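Short chain dehydrogenase (A0QTM2 homolog) (Mycobacterium thermoresistibile, PDB 3SC4) probably works as an NAD(P)-dependent oxidoreductase of the short-chain dehydrogenase family, built on a Rossmann fold, with its natural substrate not established. Local coordinates at residues 38-43 / 51-56; 137-142 / 187-192; 164-169 / 270-275. All coordinates share one frame; numbering follows the deposited sequence.

Contact 1: residues 38-43 / 51-56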
loop_
_atom_site.group_PDB
_atom_site.type_symbol
_atom_site.label_atom_id
_atom_site.label_comp_id
_atom_site.label_asym_id
_atom_site.label_seq_id
_atom_site.Cartn_x
_atom_site.Cartn_y
_atom_site.Cartn_z
ATOM N N LEU B 38 -15.676 -14.855 14.292
ATOM C CA LEU B 38 -14.831 -13.710 14.603
ATOM C C LEU B 38 -13.481 -14.244 15.020
ATOM O O LEU B 38 -13.393 -15.193 15.807
ATOM C CB LEU B 38 -15.451 -12.807 15.681
ATOM C CG LEU B 38 -15.918 -13.337 17.054
ATOM C CD1 LEU B 38 -16.236 -12.182 17.976
ATOM C CD2 LEU B 38 -17.125 -14.195 16.951
ATOM N N VAL B 39 -12.431 -13.667 14.448
ATOM C CA VAL B 39 -11.076 -14.125 14.717
ATOM C C VAL B 39 -10.263 -13.008 15.401
ATOM O O VAL B 39 -10.271 -11.866 14.928
ATOM C CB VAL B 39 -10.405 -14.622 13.417
ATOM C CG1 VAL B 39 -10.152 -13.462 12.459
ATOM C CG2 VAL B 39 -9.119 -15.350 13.724
ATOM N N ALA B 40 -9.601 -13.327 16.515
ATOM C CA ALA B 40 -8.642 -12.412 17.174
ATOM C C ALA B 40 -7.379 -13.149 17.640
ATOM O O ALA B 40 -7.365 -14.377 17.745
ATOM C CB ALA B 40 -9.288 -11.694 18.341
ATOM N N LYS B 41 -6.328 -12.387 17.915
ATOM C CA LYS B 41 -5.030 -12.937 18.239
ATOM C C LYS B 41 -5.034 -13.675 19.566
ATOM O O LYS B 41 -4.435 -14.746 19.678
ATOM C CB LYS B 41 -3.961 -11.837 18.268
ATOM C CG LYS B 41 -2.578 -12.312 18.844
ATOM C CD LYS B 41 -1.368 -11.619 18.176
ATOM C CE LYS B 41 -0.140 -11.455 19.130
ATOM N NZ LYS B 41 0.599 -12.706 19.461
ATOM N N SER B 42 -5.718 -13.105 20.555
ATOM C CA SER B 42 -5.752 -13.650 21.916
ATOM C C SER B 42 -7.180 -13.597 22.472
ATOM O O SER B 42 -8.008 -12.796 22.036
ATOM C CB SER B 42 -4.775 -12.871 22.831
ATOM O OG SER B 42 -4.798 -13.330 24.188
ATOM N N ALA B 43 -7.440 -14.471 23.431
ATOM C CA ALA B 43 -8.712 -14.588 24.104
ATOM C C ALA B 43 -8.635 -14.012 25.528
ATOM O O ALA B 43 -9.653 -13.947 26.229
ATOM C CB ALA B 43 -9.098 -16.062 24.177
ATOM N N GLY B 51 -13.884 -6.321 26.490
ATOM C CA GLY B 51 -14.276 -7.398 25.611
ATOM C C GLY B 51 -13.194 -8.402 25.288
ATOM O O GLY B 51 -12.015 -8.120 25.413
ATOM N N THR B 52 -13.638 -9.605 24.925
ATOM C CA THR B 52 -12.821 -10.635 24.279
ATOM C C THR B 52 -13.711 -11.255 23.203
ATOM O O THR B 52 -14.914 -10.970 23.163
ATOM C CB THR B 52 -12.432 -11.740 25.265
ATOM O OG1 THR B 52 -13.591 -12.520 25.605
ATOM C CG2 THR B 52 -11.811 -11.142 26.522
ATOM N N ILE B 53 -13.156 -12.107 22.350
ATOM C CA ILE B 53 -13.995 -12.855 21.396
ATOM C C ILE B 53 -15.133 -13.624 22.089
ATOM O O ILE B 53 -16.228 -13.698 21.550
ATOM C CB ILE B 53 -13.195 -13.814 20.493
ATOM C CG1 ILE B 53 -12.282 -14.738 21.319
ATOM C CG2 ILE B 53 -12.378 -13.052 19.491
ATOM C CD1 ILE B 53 -11.461 -15.720 20.462
ATOM N N TYR B 54 -14.905 -14.139 23.290
ATOM C CA TYR B 54 -15.952 -14.881 24.008
ATOM C C TYR B 54 -17.109 -13.990 24.457
ATOM O O TYR B 54 -18.271 -14.339 24.239
ATOM C CB TYR B 54 -15.355 -15.708 25.177
ATOM C CG TYR B 54 -14.328 -16.689 24.640
ATOM C CD1 TYR B 54 -14.691 -17.649 23.697
ATOM C CD2 TYR B 54 -12.981 -16.609 25.010
ATOM C CE1 TYR B 54 -13.759 -18.523 23.170
ATOM C CE2 TYR B 54 -12.030 -17.482 24.474
ATOM C CZ TYR B 54 -12.425 -18.438 23.557
ATOM O OH TYR B 54 -11.493 -19.314 23.011
ATOM N N THR B 55 -16.808 -12.836 25.051
ATOM C CA THR B 55 -17.878 -11.905 25.421
ATOM C C THR B 55 -18.531 -11.327 24.177
ATOM O O THR B 55 -19.735 -11.065 24.181
ATOM C CB THR B 55 -17.420 -10.744 26.345
ATOM O OG1 THR B 55 -16.650 -9.779 25.596
ATOM C CG2 THR B 55 -16.617 -11.290 27.561
ATOM N N ALA B 56 -17.760 -11.131 23.110
ATOM C CA ALA B 56 -18.347 -10.764 21.809
ATOM C C ALA B 56 -19.331 -11.834 21.372
ATOM O O ALA B 56 -20.433 -11.530 20.924
ATOM C CB ALA B 56 -17.253 -10.575 20.738
#

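Contact 2: residues 137-142 / 187-192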
loop_
_atom_site.group_PDB
_atom_site.type_symbol
_atom_site.label_atom_id
_atom_site.label_comp_id
_atom_site.label_asym_id
_atom_site.label_seq_id
_atom_site.Cartn_x
_atom_site.Cartn_y
_atom_site.Cartn_z
ATOM N N PRO B 137 -12.766 -18.494 -2.045
ATOM C CA PRO B 137 -13.305 -19.751 -2.588
ATOM C C PRO B 137 -14.633 -20.205 -1.955
ATOM O O PRO B 137 -15.469 -20.846 -2.614
ATOM C CB PRO B 137 -12.196 -20.788 -2.303
ATOM C CG PRO B 137 -10.980 -20.006 -1.857
ATOM C CD PRO B 137 -11.508 -18.699 -1.308
ATOM N N HIS B 138 -14.828 -19.862 -0.689
ATOM C CA HIS B 138 -16.007 -20.300 0.027
ATOM C C HIS B 138 -17.174 -19.326 -0.167
ATOM O O HIS B 138 -18.253 -19.557 0.371
ATOM C CB HIS B 138 -15.673 -20.489 1.495
ATOM C CG HIS B 138 -14.518 -21.412 1.718
ATOM N ND1 HIS B 138 -14.619 -22.780 1.563
ATOM C CD2 HIS B 138 -13.229 -21.163 2.053
ATOM C CE1 HIS B 138 -13.444 -23.332 1.805
ATOM N NE2 HIS B 138 -12.583 -22.374 2.112
ATOM N N MET B 139 -16.966 -18.278 -0.970
ATOM C CA MET B 139 -17.993 -17.287 -1.234
ATOM C C MET B 139 -18.563 -17.379 -2.641
ATOM O O MET B 139 -19.650 -16.896 -2.895
ATOM C CB MET B 139 -17.427 -15.868 -1.021
ATOM C CG MET B 139 -16.783 -15.616 0.337
ATOM S SD MET B 139 -16.072 -13.961 0.437
ATOM C CE MET B 139 -17.510 -12.935 0.784
ATOM N N LYS B 140 -17.825 -17.982 -3.556
ATOM C CA LYS B 140 -18.233 -18.085 -4.956
ATOM C C LYS B 140 -19.645 -18.646 -5.203
ATOM O O LYS B 140 -20.387 -18.163 -6.075
ATOM C CB LYS B 140 -17.200 -18.913 -5.734
ATOM C CG LYS B 140 -15.961 -18.102 -6.077
ATOM C CD LYS B 140 -15.012 -18.840 -6.992
ATOM C CE LYS B 140 -13.784 -17.992 -7.318
ATOM N NZ LYS B 140 -12.664 -18.828 -7.851
ATOM N N GLY B 141 -20.044 -19.662 -4.460
ATOM C CA GLY B 141 -21.377 -20.227 -4.747
ATOM C C GLY B 141 -22.587 -19.367 -4.352
ATOM O O GLY B 141 -23.711 -19.650 -4.760
ATOM N N ARG B 142 -22.369 -18.323 -3.553
ATOM C CA ARG B 142 -23.428 -17.848 -2.657
ATOM C C ARG B 142 -24.374 -16.878 -3.340
ATOM O O ARG B 142 -24.105 -16.445 -4.466
ATOM C CB ARG B 142 -22.817 -17.213 -1.408
ATOM C CG ARG B 142 -21.650 -18.024 -0.782
ATOM C CD ARG B 142 -22.118 -19.261 -0.083
ATOM N NE ARG B 142 -22.906 -18.897 1.090
ATOM C CZ ARG B 142 -23.623 -19.768 1.793
ATOM N NH1 ARG B 142 -24.321 -19.355 2.836
ATOM N NH2 ARG B 142 -23.645 -21.061 1.447
ATOM N N ALA B 187 -16.680 -13.500 -11.000
ATOM C CA ALA B 187 -17.190 -14.453 -10.009
ATOM C C ALA B 187 -18.403 -13.877 -9.247
ATOM O O ALA B 187 -19.110 -14.599 -8.565
ATOM C CB ALA B 187 -16.081 -14.876 -9.041
ATOM N N GLY B 188 -18.634 -12.572 -9.351
ATOM C CA GLY B 188 -19.783 -11.938 -8.680
ATOM C C GLY B 188 -19.658 -11.733 -7.170
ATOM O O GLY B 188 -20.656 -11.756 -6.460
ATOM N N ILE B 189 -18.444 -11.518 -6.667
ATOM C CA ILE B 189 -18.262 -11.141 -5.264
ATOM C C ILE B 189 -18.035 -9.638 -5.176
ATOM O O ILE B 189 -17.097 -9.121 -5.776
ATOM C CB ILE B 189 -17.064 -11.849 -4.608
ATOM C CG1 ILE B 189 -17.230 -13.375 -4.661
ATOM C CG2 ILE B 189 -16.917 -11.391 -3.149
ATOM C CD1 ILE B 189 -15.902 -14.097 -4.589
ATOM N N ALA B 190 -18.897 -8.947 -4.434
ATOM C CA ALA B 190 -18.748 -7.520 -4.205
ATOM C C ALA B 190 -17.542 -7.319 -3.323
ATOM O O ALA B 190 -17.294 -8.148 -2.462
ATOM C CB ALA B 190 -19.978 -6.941 -3.540
ATOM N N SER B 191 -16.786 -6.243 -3.565
ATOM C CA SER B 191 -15.764 -5.771 -2.633
ATOM C C SER B 191 -15.790 -4.258 -2.584
ATOM O O SER B 191 -15.542 -3.586 -3.589
ATOM C CB SER B 191 -14.362 -6.240 -3.049
ATOM O OG SER B 191 -13.385 -5.888 -2.073
ATOM N N ASN B 192 -16.073 -3.725 -1.408
ATOM C CA ASN B 192 -16.195 -2.282 -1.209
ATOM C C ASN B 192 -15.412 -1.859 0.032
ATOM O O ASN B 192 -15.062 -2.685 0.873
ATOM C CB ASN B 192 -17.676 -1.878 -1.033
ATOM C CG ASN B 192 -18.510 -2.120 -2.281
ATOM O OD1 ASN B 192 -18.369 -1.409 -3.279
ATOM N ND2 ASN B 192 -19.378 -3.126 -2.232
#

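Contact 3: residues 164-169 / 270-275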
loop_
_atom_site.group_PDB
_atom_site.type_symbol
_atom_site.label_atom_id
_atom_site.label_comp_id
_atom_site.label_asym_id
_atom_site.label_seq_id
_atom_site.Cartn_x
_atom_site.Cartn_y
_atom_site.Cartn_z
ATOM N N THR B 164 2.725 8.919 7.173
ATOM C CA THR B 164 3.072 7.959 6.124
ATOM C C THR B 164 2.821 6.488 6.462
ATOM O O THR B 164 2.149 5.794 5.733
ATOM C CB THR B 164 4.516 8.197 5.687
ATOM O OG1 THR B 164 4.597 9.530 5.167
ATOM C CG2 THR B 164 4.936 7.197 4.650
ATOM N N PRO B 165 3.324 6.016 7.586
ATOM C CA PRO B 165 3.083 4.609 7.908
ATOM C C PRO B 165 1.615 4.228 7.918
ATOM O O PRO B 165 1.207 3.242 7.292
ATOM C CB PRO B 165 3.678 4.469 9.319
ATOM C CG PRO B 165 4.668 5.597 9.404
ATOM C CD PRO B 165 4.069 6.711 8.641
ATOM N N TYR B 166 0.818 4.987 8.637
ATOM C CA TYR B 166 -0.607 4.697 8.763
ATOM C C TYR B 166 -1.337 4.903 7.444
ATOM O O TYR B 166 -2.165 4.095 7.087
ATOM C CB TYR B 166 -1.235 5.558 9.874
ATOM C CG TYR B 166 -2.653 5.206 10.230
ATOM C CD1 TYR B 166 -2.982 3.942 10.673
ATOM C CD2 TYR B 166 -3.650 6.153 10.152
ATOM C CE1 TYR B 166 -4.316 3.618 11.007
ATOM C CE2 TYR B 166 -4.960 5.862 10.472
ATOM C CZ TYR B 166 -5.309 4.587 10.888
ATOM O OH TYR B 166 -6.631 4.312 11.221
ATOM N N MET B 167 -1.031 5.978 6.721
ATOM C CA MET B 167 -1.645 6.201 5.412
ATOM C C MET B 167 -1.321 5.046 4.489
ATOM O O MET B 167 -2.183 4.573 3.760
ATOM C CB MET B 167 -1.161 7.496 4.807
ATOM C CG MET B 167 -1.648 7.748 3.406
ATOM S SD MET B 167 -0.550 7.045 2.135
ATOM C CE MET B 167 0.982 7.969 2.413
ATOM N N MET B 168 -0.078 4.584 4.515
ATOM C CA MET B 168 0.303 3.436 3.668
ATOM C C MET B 168 -0.550 2.195 3.968
ATOM O O MET B 168 -0.970 1.470 3.053
ATOM C CB MET B 168 1.794 3.076 3.848
ATOM C CG MET B 168 2.704 4.000 3.112
ATOM S SD MET B 168 4.426 3.712 3.532
ATOM C CE MET B 168 4.659 2.061 2.841
ATOM N N ALA B 169 -0.724 1.924 5.252
ATOM C CA ALA B 169 -1.451 0.762 5.695
ATOM C C ALA B 169 -2.921 0.912 5.324
ATOM O O ALA B 169 -3.507 -0.000 4.727
ATOM C CB ALA B 169 -1.267 0.539 7.206
ATOM N N VAL B 270 -13.999 15.834 12.268
ATOM C CA VAL B 270 -13.859 15.035 11.048
ATOM C C VAL B 270 -12.876 13.900 11.209
ATOM O O VAL B 270 -11.844 14.038 11.852
ATOM C CB VAL B 270 -13.464 15.904 9.786
ATOM C CG1 VAL B 270 -14.609 16.788 9.383
ATOM C CG2 VAL B 270 -12.166 16.728 10.020
ATOM N N ASP B 271 -13.184 12.773 10.589
ATOM C CA ASP B 271 -12.258 11.636 10.548
ATOM C C ASP B 271 -11.069 12.047 9.672
ATOM O O ASP B 271 -11.135 13.024 8.929
ATOM C CB ASP B 271 -12.997 10.423 9.964
ATOM C CG ASP B 271 -12.298 9.085 10.210
ATOM O OD1 ASP B 271 -11.283 9.018 10.914
ATOM O OD2 ASP B 271 -12.807 8.063 9.700
ATOM N N LEU B 272 -9.972 11.317 9.764
ATOM C CA LEU B 272 -8.908 11.423 8.776
ATOM C C LEU B 272 -9.480 11.121 7.381
ATOM O O LEU B 272 -10.376 10.288 7.245
ATOM C CB LEU B 272 -7.800 10.422 9.074
ATOM C CG LEU B 272 -7.024 10.562 10.391
ATOM C CD1 LEU B 272 -5.865 9.548 10.449
ATOM C CD2 LEU B 272 -6.514 11.982 10.594
ATOM N N TRP B 273 -8.961 11.811 6.368
ATOM C CA TRP B 273 -9.320 11.591 4.962
ATOM C C TRP B 273 -10.729 12.053 4.610
ATOM O O TRP B 273 -11.272 11.652 3.606
ATOM C CB TRP B 273 -9.050 10.117 4.510
ATOM C CG TRP B 273 -7.610 9.779 4.666
ATOM C CD1 TRP B 273 -6.580 10.379 4.022
ATOM C CD2 TRP B 273 -7.021 8.820 5.561
ATOM N NE1 TRP B 273 -5.386 9.863 4.441
ATOM C CE2 TRP B 273 -5.617 8.886 5.372
ATOM C CE3 TRP B 273 -7.532 7.887 6.473
ATOM C CZ2 TRP B 273 -4.713 8.079 6.086
ATOM C CZ3 TRP B 273 -6.619 7.084 7.194
ATOM C CH2 TRP B 273 -5.222 7.195 6.978
ATOM N N VAL B 274 -11.290 12.939 5.424
ATOM C CA VAL B 274 -12.633 13.443 5.219
ATOM C C VAL B 274 -12.659 14.952 5.397
ATOM O O VAL B 274 -12.050 15.497 6.334
ATOM C CB VAL B 274 -13.609 12.754 6.179
ATOM C CG1 VAL B 274 -14.968 13.480 6.196
ATOM C CG2 VAL B 274 -13.762 11.286 5.768
ATOM N N ASP B 275 -13.358 15.629 4.491
ATOM C CA ASP B 275 -13.447 17.110 4.534
ATOM C C ASP B 275 -14.507 17.615 5.485
ATOM O O ASP B 275 -14.343 18.670 6.060
ATOM C CB ASP B 275 -13.747 17.698 3.133
ATOM C CG ASP B 275 -12.512 17.712 2.201
ATOM O OD1 ASP B 275 -11.400 18.062 2.700
ATOM O OD2 ASP B 275 -12.674 17.388 0.984
#

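Contact 1: residues 38-43 / 51-56
Apolar packing of Leu38, Ala40 and Ala43 against Ile53, Tyr54 and Ala56 joins the carboxyl end of strand 35-40 and the loop after it to the first turn of helix 53-63, the opening step of a Rossmann beta-alpha-beta unit that goes on to strand 66-71. Ile53 is the wedge: its CG2 meets Ala40 CB at 3.6 Å, while its CD1 reaches more loosely toward Ala43. Leu38 approaches from further back along the strand, with CD1 3.4 Å from Ala56 CB. Its CG sits between backbone N and carbonyl carbon (chi1 54°), which carries the branch to the helix. At the outer end Ala43 CB lies obliquely against the Tyr54 ring, 3.3 Å from CE2, and Ile53 CG1 stands over the centre of one ring face. The helix start is fixed by a capping box. Thr52 OG1 takes Thr55 N at 3.3 Å and, weakly, Tyr54 N, while Thr52 N returns a bond to Thr55 OG1 at 3.1 Å. Strand 66-71 closes the neighbourhood through Pro69 and Val71, both touching Ile53. In this family the end of the second strand commonly lies beside the adenosine part of the cofactor, and a glycerol near Ala40, probably from the crystallisation liquor, may mark such a pocket. The chemistry divides neatly: hydrocarbon joins strand to helix, and the amides of Thr52 and Thr55 are taken up by each other's hydroxyls.

Contact 2: residues 137-142 / 187-192
Met139 O accepts Arg142 N at 3.1 Å, closing a type I beta turn that presents Met139 and Lys140 to Ala187 and Ile189. The turn lies in the Rossmann fold between helix 114-135 and strand 146-149, and segment 187-192 leads from helix 164-183 into strand 190-195. Those two strands are parallel neighbours, so the contact packs together the two chain pieces that feed their amino ends.

Ile189 is the hub. Its CD1 ends a nearly extended side chain and meets both turn residues, at 4.3 Å from Met139 CB and at 4.3 Å from Lys140 CG. Met139 touches Ile189 with both ends of its side chain, since its terminal CE also lies beside Ile189 CG2, again at 4.3 Å. With CG anti to the carbonyl carbon (chi1 -54°), the methionine chain runs alongside Ile189, and Ile147 and Ile94 are further neighbours of the residue. Ile189 shares that Ile147 neighbour and also touches Pro145, at the amino end of the two strands. With nothing nearer than 4.2 Å and a modest buried surface, this is loose van der Waals packing.

The polar groups look elsewhere. Arg142 NH1 makes a salt bridge to Asp95, tying the exit of the turn to the chain just before strand 96-99. Lys140 runs almost straight from CG to NZ, along the outside of the contact, and its ammonium pairs with Glu110 of the second subunit, so the same residue that pads Ile189 also takes part in the dimer. The stem of that lysine makes the remaining touch across the segments: Lys140 CE rests 4.2 Å from Ala187 CB, just one bond short of the charged NZ.

Contact 3: residues 164-169 / 270-275
Tyr166 and Met167, on the first turns of helix 164-183, receive Trp273 and Leu272 from a turn in the long C-terminal loop. Tyr166 holds the tyrosine position of the YxxxK signature of short-chain dehydrogenases, so it is probably the catalytic tyrosine and the contact probably borders the active site.

Tyr166 leaves the helix with CG opposite the backbone N (chi1 -172°), which sends its ring out toward the loop. There Trp273 CH2 comes up obliquely, 3.7 Å from Tyr166 CD2. The two ring planes differ by 28°, but with the tyrosine ring and the six-membered ring of the indole 5.7 Å apart at their centroids they are slid past one another and barely overlap. Leu272 meets the same tyrosine at its edge, CD1 lying 3.8 Å from CE2 near the ring plane.

Trp273 is the third residue of a type II turn from Asp271 to Val274 and has the positive phi of that position (71°). Its indole reaches the helix backbone: CZ2 is 3.7 Å from Met167 CA and 3.8 Å from Met167 CB. Met167 keeps CB and CG beside the indole, crossing it at about a right angle, then bends away at chi2 and chi3; it also packs on Leu175 of the second subunit. Leu272 CB covers part of one indole face, 3.6 Å above it, and the indole NE1 donates to Trp160 O.

With Trp273's N-H held by that carbonyl, what meets the helix is hydrocarbon and ring carbon. The loop thus pads the CD2/CE2 side of Tyr166 without a polar bond between these two segments.

In the fold
Contact 3 is the buried one, while contacts 1 and 2 are partly buried and run out to the surface. Contacts 1 and 2 reach the same parallel sheet from different ends: contact 1 at the carboxyl end of strand 35-40, contact 2 where the chain enters strands 146-149 and 190-195. Contacts 2 and 3 use consecutive elements, helix 164-183 and then strand 190-195, yet their centres are 28 Å apart. Chemistry follows place: mostly aliphatic packing with one tyrosine ring at the outer end in contact 1, loose aliphatic packing beside charged groups in contact 2, aromatic packing in contact 3. The last two also involve the second subunit.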